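Long-range contact in serpin-ZX (Arabidopsis thaliana, PDB 3LE2), which inhibits the plant cysteine proteases metacaspase-9 and RD21A, using a reactive centre loop as bait and so restraining programmed cell death: residues G177-Q189 with I333-A345. Residues are numbered along the deposited sequence; the frame is centred on the assembly and turned at random.
Sequences GTWNEKFDESLTQ and IEVNEEGTEAAAA. With ACT (acetate ion), chain D.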
loop_
_atom_site.group_PDB
_atom_site.type_symbol
_atom_site.label_atom_id
_atom_site.label_comp_id
_atom_site.label_asym_id
_atom_site.label_seq_id
_atom_site.Cartn_x
_atom_site.Cartn_y
_atom_site.Cartn_z
ATOM N N GLY A 177 -2.723 13.221 1.985
ATOM C CA GLY A 177 -3.651 13.636 3.014
ATOM C C GLY A 177 -3.067 14.714 3.901
ATOM O O GLY A 177 -1.854 14.804 4.079
ATOM N N THR A 178 -3.951 15.537 4.448
ATOM C CA THR A 178 -3.596 16.530 5.451
ATOM C C THR A 178 -3.822 15.929 6.838
ATOM O O THR A 178 -4.851 15.298 7.066
ATOM C CB THR A 178 -4.497 17.775 5.314
ATOM O OG1 THR A 178 -4.227 18.429 4.070
ATOM C CG2 THR A 178 -4.241 18.739 6.432
ATOM N N TRP A 179 -2.867 16.121 7.750
ATOM C CA TRP A 179 -2.998 15.645 9.128
ATOM C C TRP A 179 -4.158 16.328 9.834
ATOM O O TRP A 179 -4.489 17.483 9.547
ATOM C CB TRP A 179 -1.728 15.905 9.949
ATOM C CG TRP A 179 -0.461 15.262 9.435
ATOM C CD1 TRP A 179 0.717 15.890 9.148
ATOM C CD2 TRP A 179 -0.246 13.868 9.163
ATOM N NE1 TRP A 179 1.649 14.977 8.717
ATOM C CE2 TRP A 179 1.081 13.730 8.717
ATOM C CE3 TRP A 179 -1.048 12.723 9.259
ATOM C CZ2 TRP A 179 1.625 12.495 8.362
ATOM C CZ3 TRP A 179 -0.505 11.498 8.899
ATOM C CH2 TRP A 179 0.815 11.395 8.458
ATOM N N ASN A 180 -4.775 15.600 10.757
ATOM C CA ASN A 180 -5.759 16.170 11.676
ATOM C C ASN A 180 -5.124 17.223 12.605
ATOM O O ASN A 180 -5.774 18.177 13.011
ATOM C CB ASN A 180 -6.395 15.054 12.496
ATOM C CG ASN A 180 -7.781 15.402 12.977
ATOM O OD1 ASN A 180 -8.487 16.190 12.353
ATOM N ND2 ASN A 180 -8.188 14.796 14.088
ATOM N N GLU A 181 -3.849 17.039 12.924
ATOM C CA GLU A 181 -3.089 17.984 13.728
ATOM C C GLU A 181 -1.805 18.374 13.010
ATOM O O GLU A 181 -0.884 17.568 12.905
ATOM C CB GLU A 181 -2.699 17.346 15.056
ATOM C CG GLU A 181 -3.858 17.028 15.972
ATOM C CD GLU A 181 -4.282 18.225 16.798
ATOM O OE1 GLU A 181 -3.500 19.207 16.877
ATOM O OE2 GLU A 181 -5.394 18.176 17.365
ATOM N N LYS A 182 -1.720 19.608 12.531
ATOM C CA LYS A 182 -0.495 20.053 11.881
ATOM C C LYS A 182 0.678 20.028 12.854
ATOM O O LYS A 182 0.488 20.050 14.072
ATOM C CB LYS A 182 -0.668 21.459 11.296
ATOM C CG LYS A 182 -0.915 22.560 12.332
ATOM C CD LYS A 182 -1.420 23.832 11.653
ATOM C CE LYS A 182 -1.747 24.926 12.654
ATOM N NZ LYS A 182 -2.406 26.088 11.984
ATOM N N PHE A 183 1.889 19.949 12.312
ATOM C CA PHE A 183 3.101 20.175 13.090
ATOM C C PHE A 183 3.504 21.619 12.860
ATOM O O PHE A 183 3.236 22.169 11.798
ATOM C CB PHE A 183 4.235 19.273 12.609
ATOM C CG PHE A 183 3.982 17.821 12.823
ATOM C CD1 PHE A 183 4.591 17.149 13.866
ATOM C CD2 PHE A 183 3.132 17.122 11.982
ATOM C CE1 PHE A 183 4.358 15.805 14.067
ATOM C CE2 PHE A 183 2.897 15.784 12.171
ATOM C CZ PHE A 183 3.509 15.119 13.215
ATOM N N ASP A 184 4.146 22.230 13.851
ATOM C CA ASP A 184 4.650 23.589 13.698
ATOM C C ASP A 184 5.972 23.545 12.941
ATOM O O ASP A 184 6.998 23.103 13.471
ATOM C CB ASP A 184 4.825 24.273 15.061
ATOM C CG ASP A 184 5.082 25.773 14.935
ATOM O OD1 ASP A 184 5.700 26.204 13.934
ATOM O OD2 ASP A 184 4.669 26.521 15.842
ATOM N N GLU A 185 5.939 23.992 11.694
ATOM C CA GLU A 185 7.118 23.941 10.842
ATOM C C GLU A 185 8.282 24.743 11.428
ATOM O O GLU A 185 9.445 24.467 11.137
ATOM C CB GLU A 185 6.772 24.430 9.439
ATOM C CG GLU A 185 7.944 24.428 8.498
ATOM C CD GLU A 185 7.587 24.991 7.144
ATOM O OE1 GLU A 185 6.379 25.016 6.813
ATOM O OE2 GLU A 185 8.513 25.410 6.413
ATOM N N SER A 186 7.970 25.725 12.270
ATOM C CA SER A 186 9.016 26.494 12.940
ATOM C C SER A 186 9.848 25.605 13.855
ATOM O O SER A 186 10.982 25.954 14.194
ATOM C CB SER A 186 8.415 27.639 13.761
ATOM O OG SER A 186 7.152 28.026 13.254
ATOM N N LEU A 187 9.272 24.468 14.253
ATOM C CA LEU A 187 9.899 23.557 15.213
ATOM C C LEU A 187 10.755 22.473 14.564
ATOM O O LEU A 187 11.593 21.850 15.218
ATOM C CB LEU A 187 8.843 22.900 16.099
ATOM C CG LEU A 187 8.092 23.835 17.047
ATOM C CD1 LEU A 187 7.082 23.066 17.900
ATOM C CD2 LEU A 187 9.089 24.567 17.923
ATOM N N THR A 188 10.537 22.240 13.281
ATOM C CA THR A 188 11.353 21.288 12.548
ATOM C C THR A 188 12.825 21.688 12.641
ATOM O O THR A 188 13.169 22.846 12.420
ATOM C CB THR A 188 10.927 21.230 11.083
ATOM O OG1 THR A 188 9.527 20.941 11.011
ATOM C CG2 THR A 188 11.726 20.169 10.330
ATOM N N GLN A 189 13.686 20.732 12.975
ATOM C CA GLN A 189 15.111 21.003 13.132
ATOM C C GLN A 189 15.912 19.841 12.561
ATOM O O GLN A 189 15.403 18.728 12.460
ATOM C CB GLN A 189 15.463 21.205 14.612
ATOM C CG GLN A 189 14.755 22.396 15.283
ATOM C CD GLN A 189 15.168 23.757 14.705
ATOM O OE1 GLN A 189 16.323 23.962 14.315
ATOM N NE2 GLN A 189 14.220 24.694 14.658
ATOM N N ILE A 333 4.645 8.169 -1.388
ATOM C CA ILE A 333 4.272 8.562 -0.039
ATOM C C ILE A 333 5.018 9.824 0.336
ATOM O O ILE A 333 6.072 10.138 -0.229
ATOM C CB ILE A 333 4.525 7.446 1.005
ATOM C CG1 ILE A 333 3.822 7.776 2.327
ATOM C CG2 ILE A 333 6.018 7.222 1.213
ATOM C CD1 ILE A 333 2.298 7.845 2.228
ATOM N N GLU A 334 4.447 10.570 1.267
ATOM C CA GLU A 334 5.073 11.795 1.722
ATOM C C GLU A 334 4.653 12.107 3.138
ATOM O O GLU A 334 3.483 11.954 3.500
ATOM C CB GLU A 334 4.695 12.956 0.819
ATOM C CG GLU A 334 5.068 14.293 1.406
ATOM C CD GLU A 334 4.789 15.437 0.453
ATOM O OE1 GLU A 334 3.884 15.303 -0.403
ATOM O OE2 GLU A 334 5.480 16.473 0.566
ATOM N N VAL A 335 5.618 12.543 3.934
ATOM C CA VAL A 335 5.342 13.002 5.282
ATOM C C VAL A 335 5.943 14.391 5.505
ATOM O O VAL A 335 7.158 14.577 5.414
ATOM C CB VAL A 335 5.877 12.005 6.337
ATOM C CG1 VAL A 335 5.938 12.654 7.706
ATOM C CG2 VAL A 335 5.013 10.758 6.370
ATOM N N ASN A 336 5.077 15.364 5.782
ATOM C CA ASN A 336 5.526 16.705 6.150
ATOM C C ASN A 336 4.638 17.306 7.251
ATOM O O ASN A 336 3.867 16.582 7.907
ATOM C CB ASN A 336 5.640 17.620 4.911
ATOM C CG ASN A 336 4.307 17.834 4.211
ATOM O OD1 ASN A 336 3.267 17.930 4.854
ATOM N ND2 ASN A 336 4.335 17.920 2.887
ATOM N N GLU A 337 4.739 18.617 7.449
ATOM C CA GLU A 337 4.062 19.281 8.573
ATOM C C GLU A 337 2.588 19.579 8.357
ATOM O O GLU A 337 1.863 19.817 9.318
ATOM C CB GLU A 337 4.746 20.616 8.914
ATOM C CG GLU A 337 6.169 20.504 9.430
ATOM C CD GLU A 337 7.189 20.472 8.312
ATOM O OE1 GLU A 337 6.789 20.309 7.139
ATOM O OE2 GLU A 337 8.389 20.607 8.618
ATOM N N GLU A 338 2.151 19.558 7.104
ATOM C CA GLU A 338 0.843 20.088 6.722
ATOM C C GLU A 338 -0.363 19.439 7.418
ATOM O O GLU A 338 -0.629 18.242 7.257
ATOM C CB GLU A 338 0.686 20.051 5.196
ATOM C CG GLU A 338 1.879 20.651 4.466
ATOM C CD GLU A 338 1.679 20.732 2.970
ATOM O OE1 GLU A 338 1.965 19.739 2.269
ATOM O OE2 GLU A 338 1.242 21.799 2.498
ATOM N N GLY A 339 -1.092 20.255 8.181
ATOM C CA GLY A 339 -2.269 19.807 8.914
ATOM C C GLY A 339 -3.434 20.757 8.674
ATOM O O GLY A 339 -3.276 21.802 8.038
ATOM N N THR A 340 -4.614 20.401 9.171
ATOM C CA THR A 340 -5.800 21.224 8.951
ATOM C C THR A 340 -5.693 22.629 9.565
ATOM O O THR A 340 -5.145 22.805 10.661
ATOM C CB THR A 340 -7.064 20.547 9.475
ATOM O OG1 THR A 340 -8.203 21.317 9.088
ATOM C CG2 THR A 340 -7.022 20.438 11.000
ATOM N N GLU A 341 -6.216 23.616 8.839
ATOM C CA GLU A 341 -6.251 25.006 9.300
ATOM C C GLU A 341 -7.625 25.346 9.860
ATOM O O GLU A 341 -7.869 26.487 10.248
ATOM C CB GLU A 341 -5.957 25.970 8.142
ATOM C CG GLU A 341 -4.609 25.772 7.468
ATOM C CD GLU A 341 -3.437 25.931 8.429
ATOM O OE1 GLU A 341 -3.642 26.435 9.557
ATOM O OE2 GLU A 341 -2.309 25.538 8.055
ATOM N N ALA A 342 -8.518 24.359 9.896
ATOM C CA ALA A 342 -9.915 24.607 10.240
ATOM C C ALA A 342 -10.347 23.933 11.545
ATOM O O ALA A 342 -11.543 23.827 11.826
ATOM C CB ALA A 342 -10.831 24.191 9.085
ATOM N N ALA A 343 -9.380 23.506 12.351
ATOM C CA ALA A 343 -9.697 22.823 13.612
ATOM C C ALA A 343 -10.375 23.724 14.661
ATOM O O ALA A 343 -9.956 24.866 14.883
ATOM C CB ALA A 343 -8.439 22.173 14.205
ATOM N N ALA A 344 -11.416 23.206 15.314
ATOM C CA ALA A 344 -11.957 23.869 16.497
ATOM C C ALA A 344 -10.939 23.702 17.611
ATOM O O ALA A 344 -10.378 22.620 17.779
ATOM C CB ALA A 344 -13.291 23.262 16.903
ATOM N N ALA A 345 -10.679 24.773 18.355
ATOM C CA ALA A 345 -9.766 24.704 19.496
ATOM C C ALA A 345 -10.289 23.745 20.572
ATOM O O ALA A 345 -11.505 23.515 20.687
ATOM C CB ALA A 345 -9.536 26.093 20.081
HETATM C C ACT D . -5.890 16.446 0.811
HETATM O O ACT D . -5.922 16.044 2.006
HETATM O OXT ACT D . -4.747 16.605 0.301
HETATM C CH3 ACT D . -7.154 16.716 0.034
HETATM O O HOH W 1 0.165 12.464 2.519
HETATM O O HOH W 2 0.541 16.335 5.451
HETATM O O HOH W 3 -4.069 21.521 12.816
#
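W179 and G339 pair their backbones in a single bridge: W179 N donates to E338 O (3.1 Å), and T340 N returns a bond to W179 O (2.9 Å). F183 N adds a third backbone bond, to E337 O (3.0 Å). Between them the chains close in: G339, with no side chain, leaves room for K182 CB to lie 3.3 Å from G339 CA. Water 3 bridges K182 N and T340 O.

Side chains extend this polar seam. The indole of W179 gives its NE1 hydrogen to N336 O (2.9 Å), which lies almost in the ring plane, so the bond helps to hold the ring's rotation while its carbons remain for packing. E337, bent at chi2 (87°), passes F183 CB and crosses E185 to bring OE2 within 2.7 Å of T188 OG1, whose hydroxyl meets the anti lone pair. K182, extended beyond CG, reaches E341 OE1 with NZ in a 2.7 Å salt bridge on the syn side of the carboxylate. N336 OD1 accepts from E338 N, an Asx turn after strand 326-335.

This is the breach of the serpin fold, where the reactive centre loop's hinge, G339-A345, meets the connection between strands 167-176 and 189-194; in inhibitory serpins, insertion after cleavage begins here. Around it, W179 stacks on Y227 and touches M238, while V335 and F183 pack on M206 of strand 200-207.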